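Long-range contacts in peptidyl-prolyl cis-trans isomerase cyclophilin-type (Toxoplasma gondii, PDB 3BO7), which probably catalyses the cis-trans isomerization of peptide bonds preceding proline, as other cyclophilins do, and so would accelerate protein folding: residues A[12-17]-A[165-170]; A[121-126]-A[144-149]. One frame throughout, in Å; residues are numbered along the deposited sequence.

Contact 1: residues A[12-17]-A[165-170]; sequences VTTQGS and KVEEII
Val12 sets one methyl beside each of two successive glutamates: CG2 packs alongside CG of Glu168 at 3.7 Å, while CG1 approaches carboxylate oxygen OE2 of Glu167. That one residue faces two is the signature of a classic beta bulge, here in the antiparallel pairing of strands 7-13 and 166-171 of the eight-stranded antiparallel beta barrel of the cyclophilins. The register confirms it. Val12 forms a hydrogen-bonded pair with Glu168, but Thr13 forms a non-hydrogen-bonded pair with Val166, so Glu167 is the extra residue.

Val12 O is gripped twice, by Glu167 N at 2.7 Å and by the more distant Glu168 N at 3.3 Å; both donors lie in the carbonyl plane. On the same residue, Val12 N donates to Glu168 O in a bond of 165° at the hydrogen. With CG set between the backbone N and the carbonyl carbon (chi1 64°), the Glu168 chain runs beside Val12 and points the same way.

Past the bulge the pairing is carried by Thr14, whose N donates to Lys165 O at 2.9 Å. The Thr14 and Glu167 side chains meet at a slant, CG2 coming to OE1. Lys165 bends at its last two torsions, and its NZ forms a salt bridge with Asp45. Thr13 shapes the tight connection to strand 16-22: its OG1 accepts from Gln15 N in an ST turn and itself donates to Gly16 O, 2.7 Å away. The hydroxyl of Thr14 closes the pairing, as Lys165 N donates to Thr14 OG1 over 3.2 Å, nearly straight at 169°.

Contact 2: residues A[121-126]-A[144-149]; sequences ITFKSC and DVLRQW
Leu146 turns both methyls to CG2 of Ile121, CD2 being the nearer at 3.6 Å. The two side chains approach at a slant. CD2 also comes near the backbone oxygen of Thr122, which places the leucine over the end of the strand. Phe123 covers the next part of the helix: its CE1 lies 3.2 Å from Leu146 O and 4.0 Å from Leu146 CG, and its CZ reaches CB of Trp149 at 4.2 Å. The far end of the ring thus fits between Leu146 and Trp149, residues about one helical turn apart. Side chain meets side chain through carbon alone, while two backbone oxygens, Leu146 O and Thr122 O, are approached by carbon.

Phe123 sets CG anti to its carbonyl carbon (chi1 -65°), which brings the far end of the ring to the helix although the CB itself does not point there. Within the helix, Val145 CG1 lies 3.4 Å above one face of the Trp149 indole, toward its rim. The indole NE1 is hydrogen-bonded to Gln15 O.

Leu18 of strand 16-22 touches Ile121, Leu146 and Trp149, and Ile57 of strand 56-59 touches Phe123 and Trp149. Helix 143-149 therefore packs against the barrel where strand 119-122 ends, joined there to strands 16-22 and 56-59.

Trp149 joins the two contacts, whose centres lie 16 Å apart. Its NE1 is 3.1 Å from Gln15 O, a probable hydrogen bond to the turn of contact 1, while its CZ2 packs 3.4 Å from Thr13 OG1. Val145 adds to this, with CG1 at 3.6 Å from Gln15 O. Helix 143-149 is thus held on one side by residues 121-123 and on another by the turn that links strands 7-13 and 16-22. Phe48 of strand 48-52 meets both sites, touching Thr13 and Val166 of contact 1 and the Trp149 ring of contact 2. Along the chain, both segments of contact 2 fall between those of contact 1.

Contact 1: residues A[12-17]-A[165-170]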
ATOM      1  N   VAL A  12      11.807  -1.058  -0.180  1.00 36.57           N
ATOM      2  CA  VAL A  12      12.900  -1.413   0.716  1.00 36.98           C
ATOM      3  C   VAL A  12      12.623  -0.806   2.083  1.00 37.61           C
ATOM      4  O   VAL A  12      12.577   0.427   2.221  1.00 37.53           O
ATOM      5  CB  VAL A  12      14.286  -0.892   0.203  1.00 37.03           C
ATOM      6  CG1 VAL A  12      15.431  -1.460   1.053  1.00 37.42           C
ATOM      7  CG2 VAL A  12      14.503  -1.223  -1.256  1.00 36.47           C
ATOM      8  N   THR A  13      12.428  -1.651   3.094  1.00 38.29           N
ATOM      9  CA  THR A  13      12.202  -1.131   4.446  1.00 39.37           C
ATOM     10  C   THR A  13      13.331  -1.499   5.401  1.00 39.88           C
ATOM     11  O   THR A  13      14.211  -2.302   5.076  1.00 40.28           O
ATOM     12  CB  THR A  13      10.827  -1.548   5.064  1.00 39.38           C
ATOM     13  OG1 THR A  13      10.881  -2.903   5.530  1.00 40.13           O
ATOM     14  CG2 THR A  13       9.671  -1.372   4.062  1.00 39.30           C
ATOM     15  N   THR A  14      13.284  -0.904   6.588  1.00 40.28           N
ATOM     16  CA  THR A  14      14.250  -1.179   7.643  1.00 40.41           C
ATOM     17  C   THR A  14      14.102  -2.599   8.194  1.00 40.68           C
ATOM     18  O   THR A  14      14.904  -3.026   9.024  1.00 40.85           O
ATOM     19  CB  THR A  14      14.106  -0.156   8.799  1.00 40.61           C
ATOM     20  OG1 THR A  14      12.769  -0.196   9.318  1.00 40.55           O
ATOM     21  CG2 THR A  14      14.406   1.265   8.311  1.00 40.75           C
ATOM     22  N   GLN A  15      13.077  -3.324   7.739  1.00 40.78           N
ATOM     23  CA  GLN A  15      12.814  -4.683   8.223  1.00 40.85           C
ATOM     24  C   GLN A  15      12.437  -5.632   7.087  1.00 41.00           C
ATOM     25  O   GLN A  15      11.556  -6.484   7.238  1.00 41.05           O
ATOM     26  CB  GLN A  15      11.721  -4.681   9.290  1.00 40.93           C
ATOM     27  CG  GLN A  15      12.086  -3.935  10.571  1.00 41.32           C
ATOM     28  CD  GLN A  15      10.973  -3.939  11.591  1.00 40.92           C
ATOM     29  OE1 GLN A  15      10.303  -4.946  11.788  1.00 40.58           O
ATOM     30  NE2 GLN A  15      10.772  -2.801  12.255  1.00 42.74           N
ATOM     31  N   GLY A  16      13.110  -5.484   5.949  1.00 40.93           N
ATOM     32  CA  GLY A  16      12.878  -6.354   4.808  1.00 40.83           C
ATOM     33  C   GLY A  16      12.400  -5.609   3.582  1.00 40.67           C
ATOM     34  O   GLY A  16      12.026  -4.431   3.658  1.00 41.14           O
ATOM     35  N   SER A  17      12.425  -6.303   2.448  1.00 40.27           N
ATOM     36  CA  SER A  17      12.035  -5.732   1.160  1.00 39.70           C
ATOM     37  C   SER A  17      10.912  -6.531   0.507  1.00 39.20           C
ATOM     38  O   SER A  17      10.828  -7.754   0.666  1.00 38.72           O
ATOM     39  CB  SER A  17      13.240  -5.657   0.219  1.00 39.75           C
ATOM     40  OG  SER A  17      14.169  -4.684   0.669  1.00 40.65           O
ATOM     41  N   LYS A 165       9.921   0.948   8.460  1.00 42.28           N
ATOM     42  CA  LYS A 165       9.965   2.250   7.804  1.00 42.42           C
ATOM     43  C   LYS A 165      10.548   2.099   6.399  1.00 41.75           C
ATOM     44  O   LYS A 165      11.563   1.420   6.212  1.00 41.61           O
ATOM     45  CB  LYS A 165      10.782   3.246   8.641  1.00 42.25           C
ATOM     46  CG  LYS A 165      10.838   4.663   8.077  1.00 43.17           C
ATOM     47  CD  LYS A 165      11.564   5.641   9.019  1.00 44.42           C
ATOM     48  CE  LYS A 165      13.080   5.428   9.047  1.00 47.91           C
ATOM     49  NZ  LYS A 165      13.729   5.720   7.725  1.00 50.29           N
ATOM     50  N   VAL A 166       9.888   2.723   5.423  1.00 41.24           N
ATOM     51  CA  VAL A 166      10.320   2.680   4.027  1.00 40.62           C
ATOM     52  C   VAL A 166      11.604   3.486   3.864  1.00 40.88           C
ATOM     53  O   VAL A 166      11.624   4.691   4.132  1.00 40.67           O
ATOM     54  CB  VAL A 166       9.219   3.223   3.055  1.00 40.43           C
ATOM     55  CG1 VAL A 166       9.725   3.282   1.622  1.00 39.23           C
ATOM     56  CG2 VAL A 166       7.945   2.379   3.139  1.00 39.61           C
ATOM     57  N   GLU A 167      12.670   2.804   3.442  1.00 41.22           N
ATOM     58  CA  GLU A 167      13.940   3.448   3.108  1.00 41.53           C
ATOM     59  C   GLU A 167      13.875   4.034   1.702  1.00 41.56           C
ATOM     60  O   GLU A 167      14.304   5.164   1.464  1.00 41.77           O
ATOM     61  CB  GLU A 167      15.109   2.461   3.245  1.00 41.47           C
ATOM     62  CG  GLU A 167      15.636   2.340   4.670  1.00 41.80           C
ATOM     63  CD  GLU A 167      16.482   1.097   4.926  0.50 41.78           C
ATOM     64  OE1 GLU A 167      16.942   0.941   6.077  0.50 42.59           O
ATOM     65  OE2 GLU A 167      16.688   0.276   4.002  0.50 41.43           O
ATOM     66  N   GLU A 168      13.309   3.266   0.779  1.00 41.79           N
ATOM     67  CA  GLU A 168      13.161   3.705  -0.604  1.00 42.01           C
ATOM     68  C   GLU A 168      12.261   2.761  -1.359  1.00 41.05           C
ATOM     69  O   GLU A 168      12.023   1.632  -0.928  1.00 40.93           O
ATOM     70  CB  GLU A 168      14.522   3.754  -1.318  1.00 42.19           C
ATOM     71  CG  GLU A 168      15.185   2.386  -1.452  1.00 42.79           C
ATOM     72  CD  GLU A 168      16.437   2.406  -2.300  1.00 43.59           C
ATOM     73  OE1 GLU A 168      16.691   3.412  -3.001  1.00 46.91           O
ATOM     74  OE2 GLU A 168      17.173   1.399  -2.264  1.00 45.68           O
ATOM     75  N   ILE A 169      11.786   3.237  -2.504  1.00 40.41           N
ATOM     76  CA  ILE A 169      11.057   2.403  -3.441  1.00 39.70           C
ATOM     77  C   ILE A 169      11.780   2.434  -4.784  1.00 39.35           C
ATOM     78  O   ILE A 169      12.019   3.507  -5.357  1.00 39.55           O
ATOM     79  CB  ILE A 169       9.571   2.819  -3.558  1.00 39.68           C
ATOM     80  CG1 ILE A 169       8.908   2.771  -2.169  1.00 39.17           C
ATOM     81  CG2 ILE A 169       8.840   1.924  -4.558  1.00 39.12           C
ATOM     82  CD1 ILE A 169       7.408   3.054  -2.154  1.00 39.57           C
ATOM     83  N   ILE A 170      12.172   1.253  -5.254  1.00 38.49           N
ATOM     84  CA  ILE A 170      12.832   1.136  -6.546  1.00 37.92           C
ATOM     85  C   ILE A 170      11.789   0.718  -7.572  1.00 37.86           C
ATOM     86  O   ILE A 170      11.171  -0.337  -7.437  1.00 37.70           O
ATOM     87  CB  ILE A 170      14.019   0.116  -6.535  1.00 38.01           C
ATOM     88  CG1 ILE A 170      14.991   0.403  -5.376  1.00 38.22           C
ATOM     89  CG2 ILE A 170      14.744   0.129  -7.893  1.00 37.10           C
ATOM     90  CD1 ILE A 170      16.080  -0.659  -5.168  1.00 37.30           C
TER

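Contact 2: residues A[121-126]-A[144-149]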
ATOM      1  N   ILE A 121      -1.377  -4.252   2.748  1.00 31.01           N
ATOM      2  CA  ILE A 121      -1.053  -5.549   2.177  1.00 31.43           C
ATOM      3  C   ILE A 121      -1.647  -6.616   3.080  1.00 32.08           C
ATOM      4  O   ILE A 121      -1.455  -6.591   4.305  1.00 32.25           O
ATOM      5  CB  ILE A 121       0.467  -5.734   1.973  1.00 31.27           C
ATOM      6  CG1 ILE A 121       1.043  -4.529   1.216  1.00 31.21           C
ATOM      7  CG2 ILE A 121       0.742  -7.020   1.206  1.00 30.85           C
ATOM      8  CD1 ILE A 121       2.548  -4.481   1.132  1.00 29.89           C
ATOM      9  N   THR A 122      -2.395  -7.535   2.482  1.00 33.11           N
ATOM     10  CA  THR A 122      -3.096  -8.552   3.256  1.00 33.97           C
ATOM     11  C   THR A 122      -2.145  -9.596   3.828  1.00 34.65           C
ATOM     12  O   THR A 122      -1.152  -9.951   3.191  1.00 35.33           O
ATOM     13  CB  THR A 122      -4.189  -9.267   2.429  1.00 34.10           C
ATOM     14  OG1 THR A 122      -3.584 -10.170   1.489  1.00 35.01           O
ATOM     15  CG2 THR A 122      -5.071  -8.257   1.699  1.00 33.55           C
ATOM     16  N   PHE A 123      -2.457 -10.071   5.031  1.00 35.12           N
ATOM     17  CA  PHE A 123      -1.836 -11.272   5.584  1.00 35.61           C
ATOM     18  C   PHE A 123      -2.673 -12.511   5.225  1.00 36.30           C
ATOM     19  O   PHE A 123      -2.134 -13.616   5.071  1.00 37.01           O
ATOM     20  CB  PHE A 123      -1.663 -11.156   7.110  1.00 34.77           C
ATOM     21  CG  PHE A 123      -0.689 -10.072   7.543  1.00 34.35           C
ATOM     22  CD1 PHE A 123       0.557  -9.934   6.926  1.00 33.11           C
ATOM     23  CD2 PHE A 123      -1.003  -9.224   8.590  1.00 32.16           C
ATOM     24  CE1 PHE A 123       1.456  -8.947   7.334  1.00 32.44           C
ATOM     25  CE2 PHE A 123      -0.111  -8.244   9.007  1.00 33.05           C
ATOM     26  CZ  PHE A 123       1.119  -8.100   8.372  1.00 32.94           C
ATOM     27  N   LYS A 124      -3.988 -12.312   5.110  1.00 36.72           N
ATOM     28  CA  LYS A 124      -4.901 -13.373   4.682  0.50 36.73           C
ATOM     29  C   LYS A 124      -6.153 -12.785   4.047  1.00 36.62           C
ATOM     30  O   LYS A 124      -6.317 -11.566   3.994  1.00 37.01           O
ATOM     31  CB  LYS A 124      -5.267 -14.313   5.841  0.50 36.80           C
ATOM     32  CG  LYS A 124      -5.951 -15.623   5.396  0.50 37.43           C
ATOM     33  CD  LYS A 124      -5.208 -16.323   4.236  0.50 37.14           C
ATOM     34  CE  LYS A 124      -6.121 -17.280   3.477  0.50 36.77           C
ATOM     35  NZ  LYS A 124      -5.439 -17.872   2.295  0.50 36.49           N
ATOM     36  N   SER A 125      -7.011 -13.654   3.524  1.00 36.27           N
ATOM     37  CA  SER A 125      -8.247 -13.245   2.890  1.00 35.87           C
ATOM     38  C   SER A 125      -9.072 -12.309   3.761  1.00 35.71           C
ATOM     39  O   SER A 125      -9.143 -12.471   4.985  1.00 35.98           O
ATOM     40  CB  SER A 125      -9.062 -14.472   2.520  1.00 35.75           C
ATOM     41  OG  SER A 125      -8.378 -15.197   1.526  1.00 36.53           O
ATOM     42  N   CYS A 126      -9.676 -11.323   3.106  1.00 35.11           N
ATOM     43  CA  CYS A 126     -10.572 -10.356   3.736  1.00 34.42           C
ATOM     44  C   CYS A 126     -11.492  -9.842   2.640  1.00 33.72           C
ATOM     45  O   CYS A 126     -11.511  -8.653   2.327  1.00 33.55           O
ATOM     46  CB  CYS A 126      -9.790  -9.204   4.394  1.00 34.31           C
ATOM     47  SG  CYS A 126      -8.396  -8.565   3.421  1.00 35.35           S
ATOM     48  N   ASP A 144       7.709 -13.841   2.965  1.00 45.93           N
ATOM     49  CA  ASP A 144       8.251 -14.207   4.277  1.00 46.36           C
ATOM     50  C   ASP A 144       8.645 -13.004   5.134  1.00 46.61           C
ATOM     51  O   ASP A 144       8.660 -13.098   6.360  1.00 46.94           O
ATOM     52  CB  ASP A 144       9.383 -15.234   4.145  1.00 46.54           C
ATOM     53  CG  ASP A 144       8.858 -16.621   3.777  0.50 46.60           C
ATOM     54  OD1 ASP A 144       8.670 -17.454   4.687  0.50 45.92           O
ATOM     55  OD2 ASP A 144       8.592 -16.862   2.580  0.50 47.20           O
ATOM     56  N   VAL A 145       8.946 -11.877   4.488  1.00 46.94           N
ATOM     57  CA  VAL A 145       9.089 -10.592   5.187  1.00 47.11           C
ATOM     58  C   VAL A 145       7.724 -10.190   5.768  1.00 47.38           C
ATOM     59  O   VAL A 145       7.616  -9.755   6.917  1.00 47.24           O
ATOM     60  CB  VAL A 145       9.644  -9.489   4.242  1.00 47.14           C
ATOM     61  CG1 VAL A 145       9.429  -8.086   4.825  1.00 46.88           C
ATOM     62  CG2 VAL A 145      11.117  -9.729   3.958  1.00 46.73           C
ATOM     63  N   LEU A 146       6.685 -10.381   4.958  1.00 47.72           N
ATOM     64  CA  LEU A 146       5.308 -10.100   5.340  1.00 47.76           C
ATOM     65  C   LEU A 146       4.908 -10.948   6.537  1.00 47.94           C
ATOM     66  O   LEU A 146       4.316 -10.438   7.487  1.00 48.00           O
ATOM     67  CB  LEU A 146       4.386 -10.387   4.159  1.00 47.59           C
ATOM     68  CG  LEU A 146       3.282  -9.405   3.775  1.00 47.78           C
ATOM     69  CD1 LEU A 146       3.761  -7.955   3.756  1.00 46.90           C
ATOM     70  CD2 LEU A 146       2.717  -9.815   2.412  1.00 47.74           C
ATOM     71  N   ARG A 147       5.258 -12.235   6.493  1.00 48.18           N
ATOM     72  CA  ARG A 147       4.984 -13.165   7.591  1.00 48.15           C
ATOM     73  C   ARG A 147       5.672 -12.784   8.914  1.00 47.94           C
ATOM     74  O   ARG A 147       5.151 -13.074   9.988  1.00 48.00           O
ATOM     75  CB  ARG A 147       5.326 -14.599   7.183  1.00 48.38           C
ATOM     76  CG  ARG A 147       4.335 -15.195   6.205  1.00 48.97           C
ATOM     77  CD  ARG A 147       4.671 -16.631   5.841  1.00 50.77           C
ATOM     78  NE  ARG A 147       3.792 -17.111   4.777  1.00 52.64           N
ATOM     79  CZ  ARG A 147       4.124 -17.179   3.489  1.00 53.86           C
ATOM     80  NH1 ARG A 147       5.340 -16.822   3.075  1.00 55.00           N
ATOM     81  NH2 ARG A 147       3.239 -17.620   2.608  1.00 54.03           N
ATOM     82  N   GLN A 148       6.823 -12.122   8.829  1.00 47.85           N
ATOM     83  CA  GLN A 148       7.505 -11.598  10.013  1.00 47.74           C
ATOM     84  C   GLN A 148       6.834 -10.327  10.527  1.00 47.79           C
ATOM     85  O   GLN A 148       6.761 -10.104  11.740  1.00 48.00           O
ATOM     86  CB  GLN A 148       8.995 -11.338   9.740  1.00 47.72           C
ATOM     87  CG  GLN A 148       9.864 -12.598   9.682  1.00 48.60           C
ATOM     88  CD  GLN A 148       9.597 -13.567  10.838  0.50 48.02           C
ATOM     89  OE1 GLN A 148       9.779 -13.227  12.010  0.50 47.43           O
ATOM     90  NE2 GLN A 148       9.158 -14.774  10.503  0.50 47.23           N
ATOM     91  N   TRP A 149       6.354  -9.490   9.606  1.00 47.24           N
ATOM     92  CA  TRP A 149       5.606  -8.299   9.980  1.00 46.93           C
ATOM     93  C   TRP A 149       4.336  -8.649  10.733  1.00 46.95           C
ATOM     94  O   TRP A 149       3.932  -7.918  11.630  1.00 46.70           O
ATOM     95  CB  TRP A 149       5.248  -7.460   8.761  1.00 46.80           C
ATOM     96  CG  TRP A 149       6.409  -6.794   8.104  1.00 46.59           C
ATOM     97  CD1 TRP A 149       7.721  -6.820   8.503  1.00 46.28           C
ATOM     98  CD2 TRP A 149       6.358  -5.961   6.946  1.00 46.53           C
ATOM     99  NE1 TRP A 149       8.488  -6.072   7.647  1.00 46.68           N
ATOM    100  CE2 TRP A 149       7.676  -5.530   6.683  1.00 46.75           C
ATOM    101  CE3 TRP A 149       5.326  -5.541   6.099  1.00 46.21           C
ATOM    102  CZ2 TRP A 149       7.988  -4.699   5.608  1.00 46.74           C
ATOM    103  CZ3 TRP A 149       5.638  -4.714   5.033  1.00 46.56           C
ATOM    104  CH2 TRP A 149       6.957  -4.301   4.797  1.00 46.68           C
TER